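Local coordinates for alanine dehydrogenase (Archaeoglobus fulgidus, PDB 1OMO), which catalyses the reversible NAD-dependent oxidative deamination of L-alanine to pyruvate and ammonium, working as a homodimer, at residues A62-N68 with V81-L87; G113-K118 with A143-F148; I131-A137 with T193-S197; V228-K232 with A253-I259. One frame throughout, in Å; residues are numbered along the deposited sequence.

Contact 1: residues A62-N68 with V81-L87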
# COMPACT_ATOMS: atom_id res chain seq x y z
N ALA A 62 12.49 4.40 2.04
CA ALA A 62 11.21 3.77 2.30
C ALA A 62 10.52 3.89 0.96
O ALA A 62 10.87 4.75 0.16
CB ALA A 62 10.44 4.52 3.38
N GLY A 63 9.58 2.99 0.69
CA GLY A 63 8.86 3.05 -0.58
C GLY A 63 7.71 2.08 -0.63
O GLY A 63 7.57 1.20 0.22
N LEU A 64 6.85 2.25 -1.62
CA LEU A 64 5.72 1.34 -1.78
C LEU A 64 5.57 0.94 -3.23
O LEU A 64 5.49 1.81 -4.09
CB LEU A 64 4.41 1.98 -1.30
CG LEU A 64 3.25 0.98 -1.52
CD1 LEU A 64 2.31 1.00 -0.36
CD2 LEU A 64 2.49 1.30 -2.81
N LYS A 65 5.54 -0.36 -3.52
CA LYS A 65 5.34 -0.80 -4.89
C LYS A 65 3.86 -1.20 -4.99
O LYS A 65 3.32 -1.85 -4.08
CB LYS A 65 6.23 -2.00 -5.25
CG LYS A 65 6.33 -2.22 -6.76
CD LYS A 65 7.17 -3.43 -7.14
CE LYS A 65 6.45 -4.76 -6.80
NZ LYS A 65 7.29 -5.89 -7.22
N TRP A 66 3.23 -0.78 -6.08
CA TRP A 66 1.81 -1.07 -6.35
C TRP A 66 1.78 -1.76 -7.73
O TRP A 66 1.94 -1.11 -8.76
CB TRP A 66 1.05 0.26 -6.32
CG TRP A 66 -0.42 0.23 -6.49
CD1 TRP A 66 -1.13 1.00 -7.35
CD2 TRP A 66 -1.38 -0.48 -5.70
NE1 TRP A 66 -2.48 0.83 -7.15
CE2 TRP A 66 -2.66 -0.08 -6.14
CE3 TRP A 66 -1.29 -1.42 -4.66
CZ2 TRP A 66 -3.86 -0.58 -5.57
CZ3 TRP A 66 -2.47 -1.93 -4.09
CH2 TRP A 66 -3.74 -1.51 -4.56
N VAL A 67 1.65 -3.08 -7.70
CA VAL A 67 1.66 -3.98 -8.88
C VAL A 67 0.33 -4.64 -9.16
O VAL A 67 -0.37 -5.03 -8.23
CB VAL A 67 2.53 -5.22 -8.68
CG1 VAL A 67 3.29 -5.51 -9.91
CG2 VAL A 67 3.35 -5.09 -7.43
N ASN A 68 0.03 -4.87 -10.43
CA ASN A 68 -1.22 -5.53 -10.78
C ASN A 68 -0.92 -6.82 -11.58
O ASN A 68 0.19 -7.04 -12.08
CB ASN A 68 -2.05 -4.64 -11.66
CG ASN A 68 -1.68 -4.79 -13.09
OD1 ASN A 68 -2.37 -5.47 -13.86
ND2 ASN A 68 -0.57 -4.18 -13.47
N VAL A 81 1.55 -7.54 -16.22
CA VAL A 81 2.07 -6.95 -15.00
C VAL A 81 2.66 -5.57 -15.28
O VAL A 81 3.49 -5.40 -16.18
CB VAL A 81 3.19 -7.86 -14.44
CG1 VAL A 81 3.72 -7.35 -13.12
CG2 VAL A 81 2.65 -9.26 -14.29
N MET A 82 2.20 -4.58 -14.52
CA MET A 82 2.70 -3.22 -14.61
C MET A 82 2.93 -2.86 -13.14
O MET A 82 2.15 -3.24 -12.26
CB MET A 82 1.68 -2.29 -15.25
CG MET A 82 1.58 -2.39 -16.78
SD MET A 82 0.06 -1.57 -17.40
CE MET A 82 -1.11 -2.86 -17.02
N ALA A 83 4.03 -2.18 -12.84
CA ALA A 83 4.27 -1.79 -11.46
C ALA A 83 4.89 -0.42 -11.36
O ALA A 83 5.67 0.00 -12.23
CB ALA A 83 5.15 -2.83 -10.73
N LEU A 84 4.51 0.27 -10.28
CA LEU A 84 4.98 1.60 -9.98
C LEU A 84 5.48 1.60 -8.55
O LEU A 84 4.81 1.06 -7.66
CB LEU A 84 3.87 2.62 -10.08
CG LEU A 84 3.40 3.04 -11.46
CD1 LEU A 84 2.32 4.15 -11.30
CD2 LEU A 84 4.60 3.51 -12.28
N MET A 85 6.63 2.24 -8.36
CA MET A 85 7.27 2.38 -7.05
C MET A 85 7.35 3.86 -6.69
O MET A 85 7.79 4.70 -7.51
CB MET A 85 8.69 1.80 -7.11
CG MET A 85 9.67 2.26 -5.97
SD MET A 85 9.13 1.74 -4.32
CE MET A 85 9.74 -0.00 -4.36
N ILE A 86 6.91 4.17 -5.48
CA ILE A 86 7.01 5.52 -4.95
C ILE A 86 8.14 5.37 -3.91
O ILE A 86 8.03 4.56 -2.98
CB ILE A 86 5.71 6.01 -4.25
CG1 ILE A 86 4.52 6.06 -5.23
CG2 ILE A 86 5.99 7.41 -3.68
CD1 ILE A 86 3.14 6.26 -4.60
N LEU A 87 9.22 6.11 -4.10
CA LEU A 87 10.39 6.07 -3.21
C LEU A 87 10.32 7.27 -2.32
O LEU A 87 10.22 8.38 -2.82
CB LEU A 87 11.69 6.18 -4.01
CG LEU A 87 12.85 5.20 -3.88
CD1 LEU A 87 14.09 5.95 -4.31
CD2 LEU A 87 13.04 4.68 -2.49
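Residues 62-68 and 83-87 are antiparallel neighbours in the mixed sheet of the dimerisation domain, and the contact between them, with Val81 and Met82 added at one end, is almost wholly buried. Leu64 with Ile86 and Trp66 with Leu84 are the hydrogen-bonded pairs. Trp66 N reaches Leu84 O at 2.9 Å, nearly along the C=O axis, whereas the return bond from Leu84 N to Trp66 O is longer, 3.3 Å, and arrives from above the carbonyl plane. Asn68 N continues the pattern to Met82 O.

Two faces result. Lys65, Val67, Ala83 and Met85 share one; there Val67 lays CG1 against Ala83 CB at 3.4 Å and against Val81 CG1 at 3.7 Å. Met85, bent at chi2 and chi3, folds back so that its CE lies 4.1 Å from Lys65 CB, while Val298 and Ala301 of helix 294-311 also touch it. Leu64, Trp66, Leu84 and Ile86 occupy the other face, which in this beta-sandwich dimer looks to the second subunit: Trp66 NE1 is hydrogen-bonded to Asn88 OD1 of that subunit.

Lys65 is the inferred proton donor/acceptor. With CG anti to the backbone N (chi1 -164°), its chain runs past Ala83, CD 4.2 Å from Ala83 CB, then bends at chi3 and leads NZ away from the strand pair to Asp297, in a salt bridge, and to Thr105, in a hydrogen bond.

Contact 2: residues G113-K118 with A143-F148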
# COMPACT_ATOMS: atom_id res chain seq x y z
N GLY A 113 17.21 -15.29 -7.58
CA GLY A 113 17.41 -16.65 -8.02
C GLY A 113 18.90 -16.93 -8.03
O GLY A 113 19.32 -17.97 -7.55
N GLY A 114 19.66 -15.99 -8.56
CA GLY A 114 21.11 -16.12 -8.62
C GLY A 114 21.78 -16.16 -7.25
O GLY A 114 22.72 -16.94 -7.05
N ILE A 115 21.32 -15.32 -6.31
CA ILE A 115 21.87 -15.28 -4.96
C ILE A 115 21.49 -16.58 -4.23
O ILE A 115 22.34 -17.19 -3.55
CB ILE A 115 21.36 -14.03 -4.18
CG1 ILE A 115 22.01 -12.77 -4.76
CG2 ILE A 115 21.71 -14.10 -2.71
CD1 ILE A 115 23.50 -12.75 -4.63
N ALA A 116 20.25 -17.03 -4.37
CA ALA A 116 19.89 -18.27 -3.68
C ALA A 116 20.74 -19.48 -4.19
O ALA A 116 21.21 -20.30 -3.39
CB ALA A 116 18.39 -18.56 -3.82
N ALA A 117 20.94 -19.59 -5.49
CA ALA A 117 21.72 -20.71 -6.00
C ALA A 117 23.17 -20.57 -5.50
O ALA A 117 23.79 -21.55 -5.12
CB ALA A 117 21.64 -20.76 -7.53
N LYS A 118 23.70 -19.34 -5.46
CA LYS A 118 25.05 -19.13 -4.97
C LYS A 118 25.25 -19.73 -3.57
O LYS A 118 26.30 -20.30 -3.28
CB LYS A 118 25.40 -17.64 -4.90
CG LYS A 118 26.73 -17.42 -4.14
CD LYS A 118 27.35 -16.02 -4.28
CE LYS A 118 26.83 -15.07 -3.21
NZ LYS A 118 27.49 -13.72 -3.27
N ALA A 143 21.28 -13.93 -14.02
CA ALA A 143 21.79 -13.83 -12.67
C ALA A 143 22.73 -15.01 -12.38
O ALA A 143 23.83 -14.83 -11.81
CB ALA A 143 20.66 -13.83 -11.69
N LEU A 144 22.28 -16.21 -12.76
CA LEU A 144 23.05 -17.42 -12.53
C LEU A 144 24.41 -17.43 -13.21
O LEU A 144 25.39 -17.97 -12.65
CB LEU A 144 22.23 -18.66 -12.96
CG LEU A 144 21.00 -19.04 -12.12
CD1 LEU A 144 20.15 -20.07 -12.86
CD2 LEU A 144 21.46 -19.61 -10.77
N ARG A 145 24.52 -16.87 -14.40
CA ARG A 145 25.83 -16.90 -14.98
C ARG A 145 26.75 -15.89 -14.32
O ARG A 145 27.93 -15.84 -14.62
CB ARG A 145 25.79 -16.75 -16.50
CG ARG A 145 25.24 -15.50 -17.04
CD ARG A 145 25.33 -15.60 -18.54
NE ARG A 145 25.02 -14.34 -19.17
CZ ARG A 145 25.56 -13.93 -20.31
NH1 ARG A 145 26.45 -14.69 -20.93
NH2 ARG A 145 25.18 -12.78 -20.85
N ARG A 146 26.25 -15.09 -13.40
CA ARG A 146 27.15 -14.18 -12.70
C ARG A 146 27.79 -15.02 -11.62
O ARG A 146 28.82 -14.68 -11.09
CB ARG A 146 26.38 -13.02 -12.04
CG ARG A 146 26.44 -11.71 -12.79
CD ARG A 146 25.85 -11.83 -14.17
NE ARG A 146 25.71 -10.53 -14.81
CZ ARG A 146 25.03 -10.33 -15.93
NH1 ARG A 146 24.96 -9.10 -16.45
NH2 ARG A 146 24.42 -11.35 -16.53
N VAL A 147 27.18 -16.15 -11.28
CA VAL A 147 27.74 -16.95 -10.21
C VAL A 147 28.26 -18.33 -10.58
O VAL A 147 28.94 -18.97 -9.79
CB VAL A 147 26.72 -17.07 -9.01
CG1 VAL A 147 26.59 -15.70 -8.30
CG2 VAL A 147 25.35 -17.50 -9.51
N PHE A 148 27.94 -18.78 -11.79
CA PHE A 148 28.40 -20.09 -12.24
C PHE A 148 28.76 -20.07 -13.71
O PHE A 148 28.18 -19.34 -14.51
CB PHE A 148 27.32 -21.18 -12.10
CG PHE A 148 26.94 -21.53 -10.69
CD1 PHE A 148 25.75 -21.06 -10.16
CD2 PHE A 148 27.73 -22.39 -9.93
CE1 PHE A 148 25.32 -21.45 -8.90
CE2 PHE A 148 27.32 -22.79 -8.66
CZ PHE A 148 26.10 -22.31 -8.14
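Leu144 and Ala117 meet where two helices of the NAD domain pack side by side: helix 135-147, which follows the first strand of the Rossmann fold, and helix 102-120, which precedes that strand. Their axes run in roughly the same direction, 35° apart, and approach to 8.1 Å. Glycine makes this possible. Gly114 CA faces Ala143 CB at 3.9 Å, and a beta carbon on Gly114 would run into that methyl.

Leu144 carries much of the apolar contact. Its CB starts off to one side of the partner helix, and CG, set anti to the carbonyl carbon (chi1 -70°), is the branch point from which one methyl, CD2, is carried inward to the other helix. CD2 lies 3.4 Å from Ala117 CB, the nearer of its two partners, and 4.1 Å from Gly114 CA, and so packs beside the glycine.

One turn on, Val147 divides its two methyls between Gly114 and Lys118. Its CG2 rests 3.6 Å from Gly114 O, while CG1 lies against the aliphatic part of Lys118, the two side chains crossing at about a right angle. Met21 of helix 17-32 also touches Val147, and His212 of strand 212-215 touches Ala117. Leu144 O accepts from both Val147 N and Phe148 N as the helix runs out. Phe148 then brings the CE1-CZ edge of its ring to Ala117: CE1 is 4.0 Å from the Ala117 methyl, and Ala117 O lies at the ring edge, in its plane, 3.9 Å from CZ.

Contact 3: residues I131-A137 with T193-S197. With NAD (nicotinamide-adenine-dinucleotide), chain D.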
# COMPACT_ATOMS: atom_id res chain seq x y z
N ILE A 131 12.43 -25.08 -16.58
CA ILE A 131 11.07 -25.50 -16.85
C ILE A 131 10.35 -24.16 -16.97
O ILE A 131 10.08 -23.51 -15.96
CB ILE A 131 10.46 -26.28 -15.68
CG1 ILE A 131 11.35 -27.48 -15.34
CG2 ILE A 131 9.08 -26.74 -16.04
CD1 ILE A 131 11.62 -28.39 -16.53
N GLY A 132 10.04 -23.77 -18.20
CA GLY A 132 9.40 -22.50 -18.48
C GLY A 132 10.47 -21.62 -19.11
O GLY A 132 11.56 -21.46 -18.54
N CYS A 133 10.20 -21.06 -20.28
CA CYS A 133 11.20 -20.25 -20.95
C CYS A 133 10.67 -18.87 -21.31
O CYS A 133 10.97 -18.35 -22.39
CB CYS A 133 11.73 -20.96 -22.21
SG CYS A 133 12.55 -22.58 -21.90
N GLY A 134 9.86 -18.30 -20.41
CA GLY A 134 9.33 -16.95 -20.58
C GLY A 134 10.31 -15.91 -19.99
O GLY A 134 11.47 -16.22 -19.70
N THR A 135 9.82 -14.70 -19.80
CA THR A 135 10.62 -13.60 -19.30
C THR A 135 11.52 -13.89 -18.12
O THR A 135 12.72 -13.68 -18.17
CB THR A 135 9.73 -12.41 -18.94
OG1 THR A 135 9.11 -11.92 -20.13
CG2 THR A 135 10.55 -11.30 -18.29
N GLN A 136 10.93 -14.36 -17.04
CA GLN A 136 11.70 -14.64 -15.85
C GLN A 136 12.84 -15.63 -16.08
O GLN A 136 13.91 -15.49 -15.44
CB GLN A 136 10.79 -15.12 -14.73
CG GLN A 136 11.56 -15.29 -13.44
CD GLN A 136 12.42 -14.07 -13.12
OE1 GLN A 136 13.54 -14.20 -12.60
NE2 GLN A 136 11.90 -12.87 -13.44
N ALA A 137 12.65 -16.61 -16.97
CA ALA A 137 13.73 -17.57 -17.19
C ALA A 137 14.99 -16.84 -17.64
O ALA A 137 16.09 -17.17 -17.17
CB ALA A 137 13.34 -18.63 -18.23
N THR A 193 12.35 -23.50 -12.10
CA THR A 193 10.96 -23.64 -12.57
C THR A 193 10.34 -22.25 -12.61
O THR A 193 10.30 -21.55 -11.63
CB THR A 193 10.15 -24.59 -11.69
OG1 THR A 193 9.98 -24.00 -10.41
CG2 THR A 193 10.88 -25.96 -11.55
N THR A 194 9.82 -21.86 -13.75
CA THR A 194 9.34 -20.51 -13.92
C THR A 194 7.93 -20.41 -14.53
O THR A 194 7.55 -19.39 -15.12
CB THR A 194 10.43 -19.83 -14.78
OG1 THR A 194 10.75 -18.54 -14.26
CG2 THR A 194 10.06 -19.75 -16.16
N THR A 195 7.13 -21.46 -14.35
CA THR A 195 5.79 -21.49 -14.93
C THR A 195 4.71 -21.01 -13.98
O THR A 195 4.92 -20.95 -12.77
CB THR A 195 5.40 -22.92 -15.39
OG1 THR A 195 5.00 -23.69 -14.25
CG2 THR A 195 6.59 -23.63 -16.05
N PRO A 196 3.55 -20.63 -14.52
CA PRO A 196 2.44 -20.17 -13.68
C PRO A 196 1.47 -21.33 -13.50
O PRO A 196 0.31 -21.13 -13.19
CB PRO A 196 1.81 -19.05 -14.50
CG PRO A 196 1.99 -19.58 -15.93
CD PRO A 196 3.41 -20.14 -15.91
N SER A 197 1.94 -22.55 -13.70
CA SER A 197 1.06 -23.70 -13.56
C SER A 197 0.38 -23.81 -12.20
O SER A 197 0.84 -23.24 -11.21
CB SER A 197 1.84 -24.98 -13.80
OG SER A 197 1.05 -26.10 -13.48
PA NAD D . 5.62 -15.59 -19.05
O1A NAD D . 4.19 -15.83 -19.38
O2A NAD D . 6.47 -14.74 -19.99
O5B NAD D . 6.56 -16.91 -18.72
C5B NAD D . 5.98 -18.23 -18.33
C4B NAD D . 6.43 -19.24 -19.41
O4B NAD D . 5.85 -20.53 -18.92
C3B NAD D . 5.78 -19.10 -20.87
O3B NAD D . 6.83 -19.03 -21.91
C2B NAD D . 4.85 -20.33 -21.03
O2B NAD D . 4.57 -20.82 -22.30
C1B NAD D . 5.51 -21.32 -20.03
N9A NAD D . 4.61 -22.28 -19.48
C8A NAD D . 3.30 -22.18 -19.04
N7A NAD D . 2.81 -23.31 -18.57
C5A NAD D . 3.77 -24.22 -18.66
C6A NAD D . 3.81 -25.64 -18.28
N6A NAD D . 2.77 -26.24 -17.76
N1A NAD D . 5.02 -26.27 -18.52
C2A NAD D . 6.10 -25.66 -19.06
N3A NAD D . 6.10 -24.30 -19.45
C4A NAD D . 4.92 -23.62 -19.21
O3 NAD D . 5.96 -15.02 -17.52
PN NAD D . 7.36 -14.55 -16.69
O1N NAD D . 8.54 -14.95 -17.54
O2N NAD D . 7.17 -13.14 -16.18
O5D NAD D . 7.23 -15.65 -15.42
C5D NAD D . 5.74 -15.67 -14.93
C4D NAD D . 5.56 -16.46 -13.67
O4D NAD D . 6.53 -15.87 -12.63
C3D NAD D . 4.16 -16.35 -13.00
O3D NAD D . 3.86 -17.49 -12.17
C2D NAD D . 4.34 -15.06 -12.20
O2D NAD D . 3.26 -14.72 -11.39
C1D NAD D . 5.74 -15.35 -11.49
N1N NAD D . 6.62 -14.21 -11.04
C2N NAD D . 7.07 -14.38 -9.65
C3N NAD D . 8.07 -13.42 -9.25
C7N NAD D . 8.55 -13.61 -7.69
O7N NAD D . 9.04 -12.60 -7.09
N7N NAD D . 8.43 -14.85 -7.12
C4N NAD D . 8.63 -12.39 -10.04
C5N NAD D . 8.09 -12.35 -11.39
C6N NAD D . 7.12 -13.24 -11.87
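Thr193 pairs with Ile131 as parallel neighbours at the C-terminal edge of the Rossmann sheet, where the glycine-rich turn of a GxGxxA motif (Gly132, Gly134, Ala137) leads into the NAD-binding helix. Their side chains lie side by side, Thr193 CG2 4.1 Å from Ile131 CG1. Thr194 N then gives Ile131 O a nearly straight bond of 2.8 Å, the last rung before the chains part.

The Thr194 side chain enters the turn: CG2 sits 3.3 Å from Gly132 O and also touches the methyl of Ala137, while OG1 lies against Gln136 CG and has no polar partner in the model. A glycine at this position would probably open a gap between the turn and the start of the helix, leaving Gln136 CG without its neighbour.

Next, in Thr195, a chi1 of 79° sets OG1 between the backbone N and the carbonyl carbon and leaves CG2 anti to the latter; CG2 touches both Ile131 O and the adenine, 3.5 Å from NAD N3A. Pro196 follows alongside the dinucleotide, its CD near the adenine and its CB near the nicotinamide ribose. Across the pocket, the backbone N of Gln136 donates to NAD O1N, at a modelled 2.5 Å that is too short to take literally.

Contact 4: residues V228-K232 with A253-I259; sequences VEILK and AVSKGVI
Val228 and Leu231, on the short, weakly bonded helix 228-232, pack against the end of helix 251-255 and the loop after it, in the part of the Rossmann domain that carries strands 234-238 and 264-267. The second segment leaves its helix through a Schellman motif: Gly257 takes a positive phi (76°), and Val258 N bonds back to Ala253 O, which turns Val258 and Ile259 towards the first helix.

Apolar contacts join the two segments, with no hydrogen bond between them. Val228 CG1, anti to the backbone N, is modelled 3.2 Å from Val258 CG1, shorter than methyls normally pack and so doubtful in detail; the two side chains cross at a slant. Val228 CG2 is turned instead to Ala253 CB. Leu231 CD1 meets two partners, 3.7 Å from Ala253 CB and 4.1 Å from Ile259 CD1, and the leucine crosses the isoleucine at about a right angle. Ile287 of strand 285-289 also touches Leu231, tying this packing to the central sheet.

Charge enters at the solvent edge. Lys232 is extended beyond CG and lies across Val258, bringing CE to 3.4 Å from Val258 CG1. Its ammonium group is held within its own helix by a salt bridge to Glu229, one turn earlier: Lys232 NZ stands 2.8 Å from Glu229 OE2, approaching from above the carboxylate plane.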
# COMPACT_ATOMS: atom_id res chain seq x y z
N VAL A 228 4.60 -32.71 -4.92
CA VAL A 228 4.79 -32.53 -3.49
C VAL A 228 5.84 -33.49 -2.91
O VAL A 228 6.49 -33.18 -1.92
CB VAL A 228 3.45 -32.66 -2.77
CG1 VAL A 228 3.65 -32.69 -1.30
CG2 VAL A 228 2.56 -31.47 -3.10
N GLU A 229 6.03 -34.66 -3.53
CA GLU A 229 7.02 -35.61 -3.00
C GLU A 229 8.44 -35.03 -3.04
O GLU A 229 9.33 -35.51 -2.34
CB GLU A 229 6.99 -36.94 -3.79
CG GLU A 229 5.75 -37.84 -3.57
CD GLU A 229 5.65 -38.41 -2.15
OE1 GLU A 229 6.69 -38.81 -1.59
OE2 GLU A 229 4.53 -38.51 -1.60
N ILE A 230 8.66 -34.03 -3.90
CA ILE A 230 9.98 -33.39 -3.97
C ILE A 230 10.13 -32.57 -2.70
O ILE A 230 11.19 -32.56 -2.09
CB ILE A 230 10.08 -32.41 -5.19
CG1 ILE A 230 9.89 -33.18 -6.50
CG2 ILE A 230 11.42 -31.71 -5.21
CD1 ILE A 230 9.80 -32.28 -7.75
N LEU A 231 9.06 -31.90 -2.28
CA LEU A 231 9.09 -31.07 -1.08
C LEU A 231 9.44 -31.87 0.16
O LEU A 231 10.28 -31.45 0.97
CB LEU A 231 7.74 -30.34 -0.89
CG LEU A 231 7.32 -29.31 -1.95
CD1 LEU A 231 5.99 -28.61 -1.54
CD2 LEU A 231 8.44 -28.30 -2.13
N LYS A 232 8.80 -33.02 0.31
CA LYS A 232 9.03 -33.90 1.47
C LYS A 232 10.49 -34.32 1.67
O LYS A 232 10.97 -34.50 2.78
CB LYS A 232 8.21 -35.19 1.31
CG LYS A 232 6.74 -35.00 1.30
CD LYS A 232 6.09 -36.34 1.10
CE LYS A 232 4.59 -36.22 1.06
NZ LYS A 232 3.95 -37.56 0.94
N ALA A 253 0.81 -27.51 -0.63
CA ALA A 253 1.26 -28.54 0.28
C ALA A 253 0.93 -28.21 1.72
O ALA A 253 0.42 -29.07 2.46
CB ALA A 253 2.74 -28.75 0.13
N VAL A 254 1.23 -26.98 2.13
CA VAL A 254 0.96 -26.55 3.50
C VAL A 254 -0.55 -26.54 3.75
O VAL A 254 -1.02 -27.04 4.77
CB VAL A 254 1.57 -25.13 3.78
CG1 VAL A 254 0.98 -24.54 5.04
CG2 VAL A 254 3.10 -25.23 3.90
N SER A 255 -1.29 -25.97 2.81
CA SER A 255 -2.75 -25.90 2.93
C SER A 255 -3.43 -27.27 3.00
O SER A 255 -4.41 -27.44 3.71
CB SER A 255 -3.33 -25.12 1.75
OG SER A 255 -3.09 -23.74 1.90
N LYS A 256 -2.93 -28.25 2.24
CA LYS A 256 -3.53 -29.57 2.25
C LYS A 256 -2.93 -30.44 3.34
O LYS A 256 -3.25 -31.62 3.48
CB LYS A 256 -3.40 -30.22 0.88
CG LYS A 256 -4.23 -29.53 -0.19
CD LYS A 256 -4.54 -30.50 -1.33
CE LYS A 256 -4.81 -29.80 -2.64
NZ LYS A 256 -4.05 -30.47 -3.74
N GLY A 257 -2.03 -29.82 4.11
CA GLY A 257 -1.40 -30.50 5.24
C GLY A 257 -0.31 -31.52 4.99
O GLY A 257 0.05 -32.25 5.90
N VAL A 258 0.22 -31.57 3.78
CA VAL A 258 1.26 -32.52 3.47
C VAL A 258 2.53 -32.20 4.26
O VAL A 258 3.07 -33.07 4.95
CB VAL A 258 1.53 -32.55 1.98
CG1 VAL A 258 2.65 -33.54 1.67
CG2 VAL A 258 0.25 -32.98 1.27
N ILE A 259 3.01 -30.97 4.17
CA ILE A 259 4.18 -30.61 4.95
C ILE A 259 3.81 -29.52 5.95
O ILE A 259 2.83 -28.79 5.77
CB ILE A 259 5.34 -30.10 4.08
CG1 ILE A 259 4.85 -28.97 3.17
CG2 ILE A 259 5.95 -31.24 3.31
CD1 ILE A 259 5.96 -28.20 2.56

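In the fold
Contact 1 belongs to the dimerisation domain, the other three to the Rossmann domain, and the NAD site lies where the domains face each other. The centres of contacts 1 and 3 are 23 Å apart, yet Lys65, the probable proton donor/acceptor, has its side chain only about 3 Å from that of Arg108, which binds NAD, and that of Val81 is about 6 Å from the dinucleotide. Contacts 2 and 3 share helix 135-147: its beginning receives the pyrophosphate, its end packs on helix 102-120, and the nearest atoms of the two contacts are about 6 Å apart. Contact 4 is remote, 32 Å from contact 1 between centres, although the Leu231 side chain is about 8 Å from the sodium ion.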